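Side-chain contacts in Lysine/ornithine decarboxylase (Selenomonas ruminantium, PDB 5GJO), which catalyses, as a pyridoxal 5'-phosphate-dependent homodimer, the decarboxylation of L-lysine to cadaverine and of L-ornithine to putrescine: residues A[9-14]-A[375-380]; A[80-85]-A[107-112]; A[96-101]-A[123-128]; A[182-187]-A[257-262]; A[320-323]-A[327-330]. The protein carries 2 engineered substitutions. All coordinates share one frame; numbering follows the deposited sequence.

From the N terminus, residues 9-14 on the first helix wait for the C-terminal helix: contact 1 closes the longest loop, and the other four contacts nest inside it. Contacts 2 and 3 come next and cross, since 96-101 lies between 80-85 and 107-112, while 107-112 lies between the two halves of contact 3; they share helix 100-109 and touch where A107 CB meets A128 O, tying successive outer helices of the barrel. Contact 4 follows in series, closing a loop from the segment after strand 173-178 to the start of helix 259-263, just after strand 252-255, around the cofactor phosphate. Contact 5, last in series, closes the tight hairpin between strands 315-320 and 329-336 of the mixed sheet.

Contact 1. Residues A[9-14]-A[375-380]; sequences EKEVKT and QPEYAA. With SO4 (sulfate ion), chain F.
Two glutamates from the two chain ends, E11 and E377, slide past each other in opposite directions, with their CG atoms 4.2 Å apart and their carboxylate planes almost perpendicular. A water links E11 with the backbone of E377, donating to E11 OE2 at 2.6 Å and to E377 O at 2.8 Å. The E377 carboxylate itself turns to T14. Its chain bends at chi2 (75°), which swings OE2 to T14 OG1; the hydroxyl donates at 2.7 Å, and E377 OE2 accepts on its anti lone pair, the one away from OE1. T14 CB adds a contact with E377 OE2 at 3.4 Å. Shortened to an alanine, E377 would probably leave T14 OG1 without its acceptor and R18 without its salt-bridge mate. At the other end of 9-14, a sulfate, probably from the crystallisation liquor, takes the backbone N of E9 on its O3 at 2.8 Å. Helices 9-18 and 376-384 are thus joined largely by polar links: a hydroxyl and a water bridge them directly, while each acid has its own arginine, R381 for E11 OE1 and R18 for E377 OE1, which probably balances its charge.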
# COMPACT_ATOMS: atom_id res chain seq x y z
N GLU A 9 -25.40 4.14 15.00
CA GLU A 9 -25.76 2.78 14.59
C GLU A 9 -26.87 2.80 13.54
O GLU A 9 -26.76 2.08 12.52
CB GLU A 9 -26.21 1.92 15.78
CG GLU A 9 -26.48 0.48 15.35
CD GLU A 9 -26.82 -0.47 16.52
OE1 GLU A 9 -26.74 -0.04 17.68
OE2 GLU A 9 -27.13 -1.62 16.21
N LYS A 10 -27.87 3.62 13.73
CA LYS A 10 -28.96 3.70 12.75
C LYS A 10 -28.50 4.16 11.38
O LYS A 10 -28.91 3.60 10.37
CB LYS A 10 -30.06 4.63 13.30
CG LYS A 10 -31.20 4.70 12.30
CD LYS A 10 -32.27 5.72 12.61
CE LYS A 10 -33.32 5.68 11.47
NZ LYS A 10 -34.47 6.51 11.92
N GLU A 11 -27.65 5.19 11.36
CA GLU A 11 -27.04 5.69 10.11
C GLU A 11 -26.23 4.64 9.43
O GLU A 11 -26.21 4.57 8.23
CB GLU A 11 -26.23 6.94 10.38
CG GLU A 11 -27.11 8.10 10.87
CD GLU A 11 -26.34 9.27 11.40
OE1 GLU A 11 -25.18 9.14 11.84
OE2 GLU A 11 -26.93 10.37 11.47
N VAL A 12 -25.42 3.94 10.20
CA VAL A 12 -24.65 2.81 9.65
C VAL A 12 -25.54 1.83 8.93
O VAL A 12 -25.28 1.44 7.76
CB VAL A 12 -23.77 2.07 10.74
CG1 VAL A 12 -23.17 0.80 10.18
CG2 VAL A 12 -22.67 2.98 11.19
N LYS A 13 -26.65 1.49 9.55
CA LYS A 13 -27.58 0.53 8.98
C LYS A 13 -28.20 1.00 7.63
O LYS A 13 -28.22 0.26 6.65
CB LYS A 13 -28.70 0.29 9.98
CG LYS A 13 -29.84 -0.60 9.53
CD LYS A 13 -30.96 -0.82 10.60
CE LYS A 13 -31.78 -2.09 10.20
NZ LYS A 13 -33.04 -2.31 10.96
N THR A 14 -28.69 2.24 7.61
CA THR A 14 -29.34 2.77 6.45
C THR A 14 -28.32 3.02 5.33
O THR A 14 -28.55 2.68 4.16
CB THR A 14 -30.23 3.95 6.77
OG1 THR A 14 -29.51 5.09 7.25
CG2 THR A 14 -31.36 3.49 7.86
N GLN A 375 -26.16 12.84 1.47
CA GLN A 375 -26.95 11.65 1.83
C GLN A 375 -28.14 12.07 2.66
O GLN A 375 -28.08 13.01 3.32
CB GLN A 375 -26.19 10.64 2.72
CG GLN A 375 -24.82 10.26 2.14
CD GLN A 375 -24.90 9.76 0.73
OE1 GLN A 375 -25.72 8.88 0.40
NE2 GLN A 375 -24.02 10.26 -0.10
N PRO A 376 -29.23 11.31 2.59
CA PRO A 376 -30.39 11.67 3.36
C PRO A 376 -30.16 11.60 4.83
O PRO A 376 -30.81 12.30 5.58
CB PRO A 376 -31.45 10.63 2.97
CG PRO A 376 -30.75 9.53 2.29
CD PRO A 376 -29.51 10.16 1.69
N GLU A 377 -29.23 10.81 5.29
CA GLU A 377 -28.92 10.79 6.74
C GLU A 377 -28.45 12.14 7.28
O GLU A 377 -28.74 12.48 8.43
CB GLU A 377 -27.86 9.73 7.07
CG GLU A 377 -28.31 8.29 6.85
CD GLU A 377 -28.41 7.78 5.40
OE1 GLU A 377 -27.97 8.46 4.46
OE2 GLU A 377 -28.92 6.61 5.15
N TYR A 378 -27.71 12.91 6.50
CA TYR A 378 -27.31 14.27 6.90
C TYR A 378 -28.47 15.16 7.01
O TYR A 378 -28.65 15.89 8.01
CB TYR A 378 -26.31 14.82 5.87
CG TYR A 378 -25.93 16.20 6.10
CD1 TYR A 378 -25.07 16.58 7.19
CD2 TYR A 378 -26.43 17.21 5.27
CE1 TYR A 378 -24.71 17.94 7.37
CE2 TYR A 378 -26.14 18.54 5.51
CZ TYR A 378 -25.23 18.89 6.49
OH TYR A 378 -24.89 20.22 6.68
N ALA A 379 -29.32 15.09 5.98
CA ALA A 379 -30.52 15.89 5.99
C ALA A 379 -31.37 15.54 7.24
O ALA A 379 -32.02 16.45 7.90
CB ALA A 379 -31.34 15.65 4.76
N ALA A 380 -31.42 14.27 7.59
CA ALA A 380 -32.15 13.84 8.76
C ALA A 380 -31.56 14.45 10.04
O ALA A 380 -32.27 14.78 10.96
CB ALA A 380 -32.18 12.33 8.85
S SO4 F . -25.30 5.06 18.60
O1 SO4 F . -25.91 6.35 18.86
O2 SO4 F . -23.97 5.20 18.03
O3 SO4 F . -26.13 4.28 17.73
O4 SO4 F . -25.18 4.40 19.89
O HOH W 1 -29.35 10.82 10.58

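Contact 2. Residues A[80-85]-A[107-112]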
# COMPACT_ATOMS: atom_id res chain seq x y z
N ILE A 80 -4.66 17.15 -9.94
CA ILE A 80 -6.01 17.04 -9.28
C ILE A 80 -6.54 18.39 -8.99
O ILE A 80 -7.76 18.72 -9.32
CB ILE A 80 -5.94 16.13 -8.00
CG1 ILE A 80 -5.82 14.66 -8.40
CG2 ILE A 80 -7.11 16.39 -7.07
CD1 ILE A 80 -5.18 13.82 -7.30
N LEU A 81 -5.73 19.24 -8.36
CA LEU A 81 -6.16 20.61 -8.03
C LEU A 81 -6.50 21.43 -9.30
O LEU A 81 -7.48 22.17 -9.33
CB LEU A 81 -5.08 21.32 -7.22
CG LEU A 81 -4.82 20.73 -5.83
CD1 LEU A 81 -3.71 21.46 -5.17
CD2 LEU A 81 -6.05 20.88 -4.93
N HIS A 82 -5.64 21.29 -10.31
CA HIS A 82 -5.85 22.01 -11.59
C HIS A 82 -7.25 21.67 -12.15
O HIS A 82 -8.00 22.57 -12.48
CB HIS A 82 -4.77 21.70 -12.59
CG HIS A 82 -4.95 22.45 -13.87
ND1 HIS A 82 -5.43 21.83 -15.01
CD2 HIS A 82 -4.88 23.76 -14.14
CE1 HIS A 82 -5.57 22.74 -15.96
NE2 HIS A 82 -5.19 23.91 -15.48
N GLU A 83 -7.61 20.41 -12.19
CA GLU A 83 -8.92 19.97 -12.69
C GLU A 83 -10.09 20.47 -11.84
O GLU A 83 -11.21 20.69 -12.34
CB GLU A 83 -8.91 18.46 -12.90
CG GLU A 83 -7.89 17.98 -13.97
CD GLU A 83 -8.13 18.58 -15.39
OE1 GLU A 83 -7.17 18.87 -16.15
OE2 GLU A 83 -9.31 18.79 -15.77
N LEU A 84 -9.83 20.77 -10.56
CA LEU A 84 -10.82 21.41 -9.70
C LEU A 84 -10.80 22.94 -9.72
O LEU A 84 -11.53 23.58 -8.96
CB LEU A 84 -10.62 20.90 -8.25
CG LEU A 84 -10.76 19.41 -8.11
CD1 LEU A 84 -10.39 19.00 -6.67
CD2 LEU A 84 -12.23 19.01 -8.33
N GLY A 85 -10.00 23.54 -10.61
CA GLY A 85 -10.02 24.96 -10.83
C GLY A 85 -9.12 25.78 -9.93
O GLY A 85 -9.29 27.00 -9.81
N ALA A 107 5.73 24.11 -13.74
CA ALA A 107 5.94 25.15 -14.80
C ALA A 107 4.62 25.40 -15.52
O ALA A 107 4.15 26.51 -15.56
CB ALA A 107 6.96 24.68 -15.80
N ASP A 108 4.01 24.33 -15.96
CA ASP A 108 2.67 24.42 -16.66
C ASP A 108 1.61 25.16 -15.88
O ASP A 108 0.89 26.02 -16.43
CB ASP A 108 2.20 23.06 -17.06
CG ASP A 108 3.13 22.40 -18.08
OD1 ASP A 108 4.00 23.10 -18.71
OD2 ASP A 108 3.04 21.15 -18.25
N TYR A 109 1.55 24.96 -14.55
CA TYR A 109 0.49 25.56 -13.79
C TYR A 109 0.85 26.80 -13.08
O TYR A 109 0.05 27.35 -12.30
CB TYR A 109 -0.12 24.55 -12.84
CG TYR A 109 -0.64 23.30 -13.48
CD1 TYR A 109 -1.50 23.35 -14.59
CD2 TYR A 109 -0.35 22.04 -12.94
CE1 TYR A 109 -1.96 22.16 -15.16
CE2 TYR A 109 -0.82 20.86 -13.50
CZ TYR A 109 -1.64 20.93 -14.61
OH TYR A 109 -2.10 19.75 -15.12
N ASN A 110 2.07 27.31 -13.34
CA ASN A 110 2.51 28.55 -12.72
C ASN A 110 2.63 28.36 -11.18
O ASN A 110 2.32 29.28 -10.41
CB ASN A 110 1.62 29.75 -13.03
CG ASN A 110 1.56 30.09 -14.54
OD1 ASN A 110 2.56 30.03 -15.22
ND2 ASN A 110 0.40 30.50 -15.02
N VAL A 111 3.05 27.18 -10.77
CA VAL A 111 3.36 26.95 -9.37
C VAL A 111 4.77 27.47 -9.22
O VAL A 111 5.67 27.00 -9.88
CB VAL A 111 3.37 25.46 -9.02
CG1 VAL A 111 3.88 25.27 -7.61
CG2 VAL A 111 2.00 24.84 -9.18
N ARG A 112 4.95 28.47 -8.38
CA ARG A 112 6.26 29.06 -8.20
C ARG A 112 6.67 29.27 -6.74
O ARG A 112 7.28 30.26 -6.41
CB ARG A 112 6.40 30.34 -9.02
CG ARG A 112 5.29 31.36 -8.84
CD ARG A 112 5.60 32.66 -9.57
NE ARG A 112 6.91 33.17 -9.20
CZ ARG A 112 7.19 33.81 -8.06
NH1 ARG A 112 8.43 34.21 -7.81
NH2 ARG A 112 6.23 34.04 -7.18
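H82, whose carbonyl O accepts the backbone N of G85 at 2.9 Å, lays its imidazole on the ring of Y109. The site lies on the outside of the (beta/alpha)8 barrel that binds the cofactor, where helices 75-83 and 100-109, neighbours on the outside of the barrel, run out at adjacent C-terminal ends. The two rings form an offset stack, with centroids 4.2 Å apart and planes at 21°. CG of H82 lies anti to its backbone N (chi1 -178°), which carries the ring out from helix 75-83 toward the tyrosine. Overlap is uneven: Y109 CE1 sits over the centre of the imidazole, and the shortest approach is H82 CG to Y109 CE1 at 3.3 Å. Beside it, H82 CD2 comes within 3.4 Å of Y109 CD1. On the tyrosine side, the face carries a CH-pi contact from H82 CB, 3.9 Å from the ring centroid and 17° off the normal. Y109 also packs on M78 and E79, one turn earlier in helix 75-83, so the phenol ring bridges onto that helix beyond the stack. Both helix ends are shaped by Schellman motifs: G85, with positive phi, ends the helix of H82, and N110, also at positive phi, is the C-prime residue of the motif that follows Y109, with N110 N bonded to A107 O at 3.1 Å. Y109 OH stands above the imidazole plane, displaced past the ring's rim, 3.9 Å from H82 ND1.

Contact 3. Residues A[96-101]-A[123-128]; sequences PVKDAR and DKMAKA
K124 reaches from helix 122-128 of the (beta/alpha)8 barrel to the backbone of K98, in the loop between strand 91-93 and helix 100-109. From CB its chain runs out beside L103 and I341 of the second subunit, bends at chi3 (57°) and brings the last two atoms in to 96-101. CE comes within 3.1 Å of K98 O, and NZ ends the reach with a hydrogen bond to K98 O at 2.6 Å. The ammonium lies in the carbonyl plane, on a lone pair, with a C=O...N angle of 143°. V97 CG1 flanks this tip, 3.8 Å from K124 NZ. Beyond the two segments NZ has two more acceptors: E121 OE1 by a salt bridge and I273 O of the second subunit, so the lysine also serves the dimer interface. Cutting K124 back to alanine is likely to leave K98 O and I273 O of the second subunit without this donor, and E121 with one counter-charge fewer. The other carboxylate oxygen of E121 pairs with K98 NZ, and the shared acid is likely to ease the proximity of the two ammonium groups, 6.5 Å apart between K98 NZ and K124 NZ. K98 NZ is held further by T115 O and N95 O. M125 crosses its hydrocarbon chain at about a right angle, M125 SD resting 4.0 Å from K98 CE.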
# COMPACT_ATOMS: atom_id res chain seq x y z
N PRO A 96 10.75 18.31 -0.99
CA PRO A 96 12.09 18.88 -1.17
C PRO A 96 12.85 18.28 -2.34
O PRO A 96 13.82 18.94 -2.73
CB PRO A 96 12.80 18.55 0.17
CG PRO A 96 11.70 18.28 1.12
CD PRO A 96 10.62 17.65 0.30
N VAL A 97 12.55 17.07 -2.79
CA VAL A 97 13.26 16.45 -3.86
C VAL A 97 12.32 16.18 -4.96
O VAL A 97 11.65 15.17 -4.98
CB VAL A 97 14.04 15.20 -3.44
CG1 VAL A 97 14.85 14.65 -4.64
CG2 VAL A 97 14.94 15.54 -2.26
N LYS A 98 12.34 17.03 -5.98
CA LYS A 98 11.33 16.95 -7.04
C LYS A 98 11.72 16.08 -8.21
O LYS A 98 12.90 15.95 -8.48
CB LYS A 98 11.04 18.36 -7.48
CG LYS A 98 10.50 19.21 -6.35
CD LYS A 98 10.77 20.70 -6.58
CE LYS A 98 10.80 21.49 -5.29
NZ LYS A 98 11.82 20.92 -4.34
N ASP A 99 10.76 15.48 -8.90
CA ASP A 99 11.08 14.71 -10.09
C ASP A 99 10.73 15.49 -11.35
O ASP A 99 10.21 16.58 -11.28
CB ASP A 99 10.46 13.31 -10.07
CG ASP A 99 8.97 13.32 -10.22
OD1 ASP A 99 8.41 14.40 -10.39
OD2 ASP A 99 8.35 12.26 -10.18
N ALA A 100 11.06 14.94 -12.50
CA ALA A 100 10.89 15.66 -13.75
C ALA A 100 9.44 16.01 -14.03
O ALA A 100 9.13 17.11 -14.41
CB ALA A 100 11.45 14.83 -14.88
N ARG A 101 8.55 15.06 -13.81
CA ARG A 101 7.15 15.30 -14.07
C ARG A 101 6.60 16.37 -13.16
O ARG A 101 5.81 17.16 -13.58
CB ARG A 101 6.36 14.02 -13.94
CG ARG A 101 6.38 13.25 -15.23
CD ARG A 101 5.58 11.99 -15.10
NE ARG A 101 6.35 10.99 -14.41
CZ ARG A 101 6.28 9.70 -14.68
NH1 ARG A 101 5.46 9.27 -15.62
NH2 ARG A 101 7.01 8.86 -14.01
N ASP A 123 19.74 23.69 -8.94
CA ASP A 123 19.74 23.80 -10.42
C ASP A 123 18.49 23.26 -11.11
O ASP A 123 18.02 23.86 -12.08
CB ASP A 123 20.99 23.20 -11.05
CG ASP A 123 22.26 24.07 -10.75
OD1 ASP A 123 22.14 25.21 -10.19
OD2 ASP A 123 23.40 23.58 -11.03
N LYS A 124 17.93 22.16 -10.62
CA LYS A 124 16.66 21.60 -11.09
C LYS A 124 15.56 22.67 -10.99
O LYS A 124 14.80 22.85 -11.95
CB LYS A 124 16.20 20.36 -10.24
CG LYS A 124 17.02 19.11 -10.38
CD LYS A 124 16.85 18.10 -9.18
CE LYS A 124 15.45 17.68 -8.95
NZ LYS A 124 15.30 16.71 -7.80
N MET A 125 15.44 23.34 -9.83
CA MET A 125 14.39 24.33 -9.59
C MET A 125 14.59 25.59 -10.50
O MET A 125 13.64 26.13 -11.11
CB MET A 125 14.36 24.78 -8.17
CG MET A 125 13.85 23.69 -7.17
SD MET A 125 13.61 24.31 -5.53
CE MET A 125 15.28 24.72 -5.03
N ALA A 126 15.83 26.07 -10.54
CA ALA A 126 16.16 27.27 -11.31
C ALA A 126 15.92 27.07 -12.79
O ALA A 126 15.47 28.00 -13.50
CB ALA A 126 17.63 27.65 -11.05
N LYS A 127 16.16 25.86 -13.29
CA LYS A 127 15.93 25.54 -14.64
C LYS A 127 14.44 25.43 -14.97
O LYS A 127 14.03 25.81 -16.04
CB LYS A 127 16.59 24.24 -14.97
CG LYS A 127 16.51 23.86 -16.42
CD LYS A 127 17.49 22.76 -16.82
CE LYS A 127 16.91 22.05 -18.04
NZ LYS A 127 18.02 21.46 -18.83
N ALA A 128 13.63 24.85 -14.08
CA ALA A 128 12.24 24.54 -14.40
C ALA A 128 11.40 25.76 -14.22
O ALA A 128 10.50 25.96 -15.01
CB ALA A 128 11.72 23.40 -13.49

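Contact 4. Residues A[182-187]-A[257-262]. With PLP (pyridoxal-5'-phosphate), chain H; SO4 (sulfate ion), chain C.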
# COMPACT_ATOMS: atom_id res chain seq x y z
N GLY A 182 7.60 16.88 12.42
CA GLY A 182 7.27 15.47 12.33
C GLY A 182 5.77 15.23 12.46
O GLY A 182 5.07 16.08 12.92
N SER A 183 5.31 14.09 11.98
CA SER A 183 3.88 13.79 11.99
C SER A 183 3.37 13.24 13.31
O SER A 183 4.07 12.53 14.00
CB SER A 183 3.46 12.90 10.82
OG SER A 183 2.08 13.00 10.58
N GLN A 184 2.13 13.58 13.64
CA GLN A 184 1.55 13.21 14.90
C GLN A 184 2.45 13.65 16.04
O GLN A 184 2.97 12.85 16.74
CB GLN A 184 1.22 11.71 14.99
CG GLN A 184 0.49 11.33 16.27
CD GLN A 184 -0.99 11.68 16.25
OE1 GLN A 184 -1.47 12.34 15.37
NE2 GLN A 184 -1.71 11.22 17.27
N SER A 185 2.67 14.95 16.13
CA SER A 185 3.50 15.50 17.16
C SER A 185 2.68 15.71 18.42
O SER A 185 1.66 16.36 18.40
CB SER A 185 4.10 16.83 16.72
OG SER A 185 4.79 17.43 17.76
N LEU A 186 3.14 15.14 19.52
CA LEU A 186 2.54 15.38 20.81
C LEU A 186 3.32 16.46 21.57
O LEU A 186 3.04 16.72 22.69
CB LEU A 186 2.42 14.09 21.62
CG LEU A 186 1.77 12.91 20.88
CD1 LEU A 186 1.67 11.65 21.72
CD2 LEU A 186 0.40 13.31 20.38
N SER A 187 4.30 17.07 20.90
CA SER A 187 5.09 18.17 21.46
C SER A 187 4.69 19.51 20.91
O SER A 187 4.56 19.67 19.73
CB SER A 187 6.61 17.96 21.20
OG SER A 187 7.37 19.09 21.67
N PRO A 257 -0.87 21.84 7.56
CA PRO A 257 -1.53 20.70 8.18
C PRO A 257 -2.04 19.70 7.13
O PRO A 257 -2.69 20.09 6.13
CB PRO A 257 -2.73 21.34 8.90
CG PRO A 257 -3.05 22.52 7.97
CD PRO A 257 -1.64 23.06 7.78
N GLY A 258 -1.77 18.40 7.35
CA GLY A 258 -2.37 17.31 6.60
C GLY A 258 -3.35 16.53 7.51
O GLY A 258 -4.56 16.70 7.41
N ARG A 259 -2.79 15.70 8.39
CA ARG A 259 -3.57 14.75 9.22
C ARG A 259 -4.77 15.37 9.90
O ARG A 259 -5.86 14.80 9.94
CB ARG A 259 -2.65 14.12 10.30
CG ARG A 259 -3.26 12.89 10.95
CD ARG A 259 -2.36 12.48 12.10
NE ARG A 259 -1.04 12.04 11.68
CZ ARG A 259 -0.74 10.86 11.18
NH1 ARG A 259 -1.64 9.90 11.04
NH2 ARG A 259 0.54 10.61 10.87
N TYR A 260 -4.54 16.53 10.45
CA TYR A 260 -5.52 17.18 11.30
C TYR A 260 -6.81 17.55 10.53
O TYR A 260 -7.87 17.49 11.08
CB TYR A 260 -4.90 18.42 12.01
CG TYR A 260 -5.93 19.41 12.49
CD1 TYR A 260 -6.54 19.28 13.71
CD2 TYR A 260 -6.34 20.43 11.67
CE1 TYR A 260 -7.51 20.18 14.13
CE2 TYR A 260 -7.31 21.33 12.08
CZ TYR A 260 -7.89 21.20 13.31
OH TYR A 260 -8.86 22.09 13.68
N MET A 261 -6.67 17.99 9.30
CA MET A 261 -7.79 18.63 8.62
C MET A 261 -8.95 17.65 8.43
O MET A 261 -10.09 18.05 8.66
CB MET A 261 -7.35 19.24 7.28
CG MET A 261 -8.29 20.29 6.72
SD MET A 261 -8.42 21.71 7.84
CE MET A 261 -6.80 22.46 7.71
N CYS A 262 -8.68 16.39 8.06
CA CYS A 262 -9.77 15.44 7.79
C CYS A 262 -9.77 14.25 8.72
O CYS A 262 -10.65 13.41 8.59
CB CYS A 262 -9.73 14.97 6.35
SG CYS A 262 -9.50 16.26 5.14
N1 PLP H . 3.62 19.26 4.70
C2 PLP H . 4.70 18.50 4.39
C2A PLP H . 5.83 19.08 3.59
C3 PLP H . 4.77 17.09 4.85
O3 PLP H . 5.84 16.30 4.56
C4 PLP H . 3.63 16.57 5.64
C4A PLP H . 3.61 15.18 6.14
O4A PLP H . 4.27 14.32 5.59
C5 PLP H . 2.51 17.51 5.91
C6 PLP H . 2.58 18.81 5.41
C5A PLP H . 1.31 17.05 6.70
O4P PLP H . 1.75 16.48 7.94
P PLP H . 0.68 16.12 9.09
O1P PLP H . 0.08 17.46 9.46
O2P PLP H . 1.53 15.49 10.18
O3P PLP H . -0.28 15.17 8.42
S SO4 C . 6.37 19.22 25.12
O1 SO4 C . 5.55 20.26 24.43
O2 SO4 C . 6.86 19.72 26.39
O3 SO4 C . 5.37 18.14 25.37
O4 SO4 C . 7.48 18.68 24.28
O HOH W 2 0.03 14.82 12.27
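S183 and R259 meet at the cofactor phosphate. S183 OG donates to PLP O2P at 2.6 Å, while the backbone N of R259 gives its hydrogen to PLP O3P at 2.6 Å. The N of G258 adds an almost straight bond to PLP O1P, 3.0 Å and 172°, giving each terminal phosphate oxygen a donor. The R259 chain bends at chi3 (-66°), turning the guanidinium to S183: R259 NH2 donates to S183 OG at 2.9 Å, the serine oxygen slightly out of the guanidinium plane, and NE adds a weak bond to it. The hydroxyl thus stands between guanidinium and phosphate, and the arginine probably makes it a better donor. A water accepts from Q184 N and R259 NE and donates to PLP O2P at 2.7 Å. R259 NH1 forms a salt bridge with D300. Further out, Q184 crosses the arginine at about a right angle, OE1 lying 3.4 Å from R259 CD, while its NE2 bonds V223 O. G258 passes so close to the cofactor that a side chain would clash with PLP C5A. These amides and the serine contribute, with G220 N, to the cofactor site at the strands' C-terminal ends in a PLP-binding (beta/alpha)8 barrel.

Contact 5. Residues A[320-323]-A[327-330]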
# COMPACT_ATOMS: atom_id res chain seq x y z
N GLY A 320 -9.74 -9.80 11.11
CA GLY A 320 -8.81 -9.85 9.97
C GLY A 320 -9.51 -9.25 8.78
O GLY A 320 -10.75 -9.11 8.76
N GLY A 321 -8.69 -8.92 7.80
CA GLY A 321 -9.18 -8.39 6.55
C GLY A 321 -9.48 -9.50 5.55
O GLY A 321 -9.35 -10.68 5.83
N PRO A 322 -9.88 -9.11 4.33
CA PRO A 322 -10.43 -10.05 3.36
C PRO A 322 -9.40 -10.69 2.43
O PRO A 322 -9.78 -11.51 1.59
CB PRO A 322 -11.36 -9.16 2.53
CG PRO A 322 -10.66 -7.81 2.54
CD PRO A 322 -10.15 -7.71 3.98
N SER A 323 -8.17 -10.29 2.51
CA SER A 323 -7.14 -10.84 1.62
C SER A 323 -6.71 -12.25 2.02
O SER A 323 -7.08 -12.78 3.08
CB SER A 323 -5.95 -9.96 1.50
OG SER A 323 -5.15 -10.04 2.65
N ILE A 327 -0.59 -11.62 6.88
CA ILE A 327 -0.35 -10.35 7.50
C ILE A 327 -1.64 -9.54 7.72
O ILE A 327 -1.62 -8.57 8.41
CB ILE A 327 0.69 -9.54 6.73
CG1 ILE A 327 1.42 -8.60 7.66
CG2 ILE A 327 0.07 -8.79 5.56
CD1 ILE A 327 2.63 -7.98 7.02
N ASP A 328 -2.73 -9.93 7.07
CA ASP A 328 -3.94 -9.13 7.10
C ASP A 328 -4.75 -9.39 8.38
O ASP A 328 -5.90 -9.79 8.35
CB ASP A 328 -4.76 -9.45 5.83
CG ASP A 328 -5.81 -8.40 5.51
OD1 ASP A 328 -6.07 -7.52 6.33
OD2 ASP A 328 -6.38 -8.48 4.43
N VAL A 329 -4.13 -9.11 9.51
CA VAL A 329 -4.80 -9.22 10.80
C VAL A 329 -4.80 -7.84 11.42
O VAL A 329 -3.76 -7.22 11.53
CB VAL A 329 -4.08 -10.20 11.75
CG1 VAL A 329 -4.81 -10.30 13.07
CG2 VAL A 329 -3.95 -11.58 11.12
N LEU A 330 -5.97 -7.37 11.82
CA LEU A 330 -6.14 -5.96 12.13
C LEU A 330 -6.12 -5.74 13.68
O LEU A 330 -5.53 -4.75 14.16
CB LEU A 330 -7.49 -5.55 11.62
CG LEU A 330 -7.72 -5.86 10.13
CD1 LEU A 330 -9.10 -5.47 9.68
CD2 LEU A 330 -6.64 -5.19 9.32
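D328 and S323 carry the polar part of this contact. Two hydrogen bonds converge on D328 OD2: it accepts S323 OG at 2.7 Å on its anti lone pair, and S323 N at 3.2 Å from the same anti side but 29° out of the carboxylate plane. D328 CG stands anti to its backbone N (chi1 -162°), pointing the carboxylate across to residues 321-323, and D328 OD1 accepts from I290 N, so both oxygens of this buried acid are satisfied. Just beyond the paired strand ends, G321 N donates to D328 O at 3.0 Å. D328 is the centre of an inverse gamma turn.

Packing is close because G320 and G321 bring no side chain to V329 and D328. G320 and V329 form an antiparallel non-hydrogen-bonded pair with CA atoms 4.1 Å apart, and a CB on G321 would collide with D328 OD1. L330 packs its CD1 on the G320-G321 peptide, 3.9 Å from G320 C and 4.0 Å from G321 N.

The second subunit reaches in through K152, whose NZ bonds G321 O and S323 O, and N95, whose ND2 bonds P322 O. These segments flank the beta-hairpin turn of strands 315-320 and 329-336 that carries C324, by similarity the proton donor shared with the dimeric partner, at the active-site interface of this decarboxylase family.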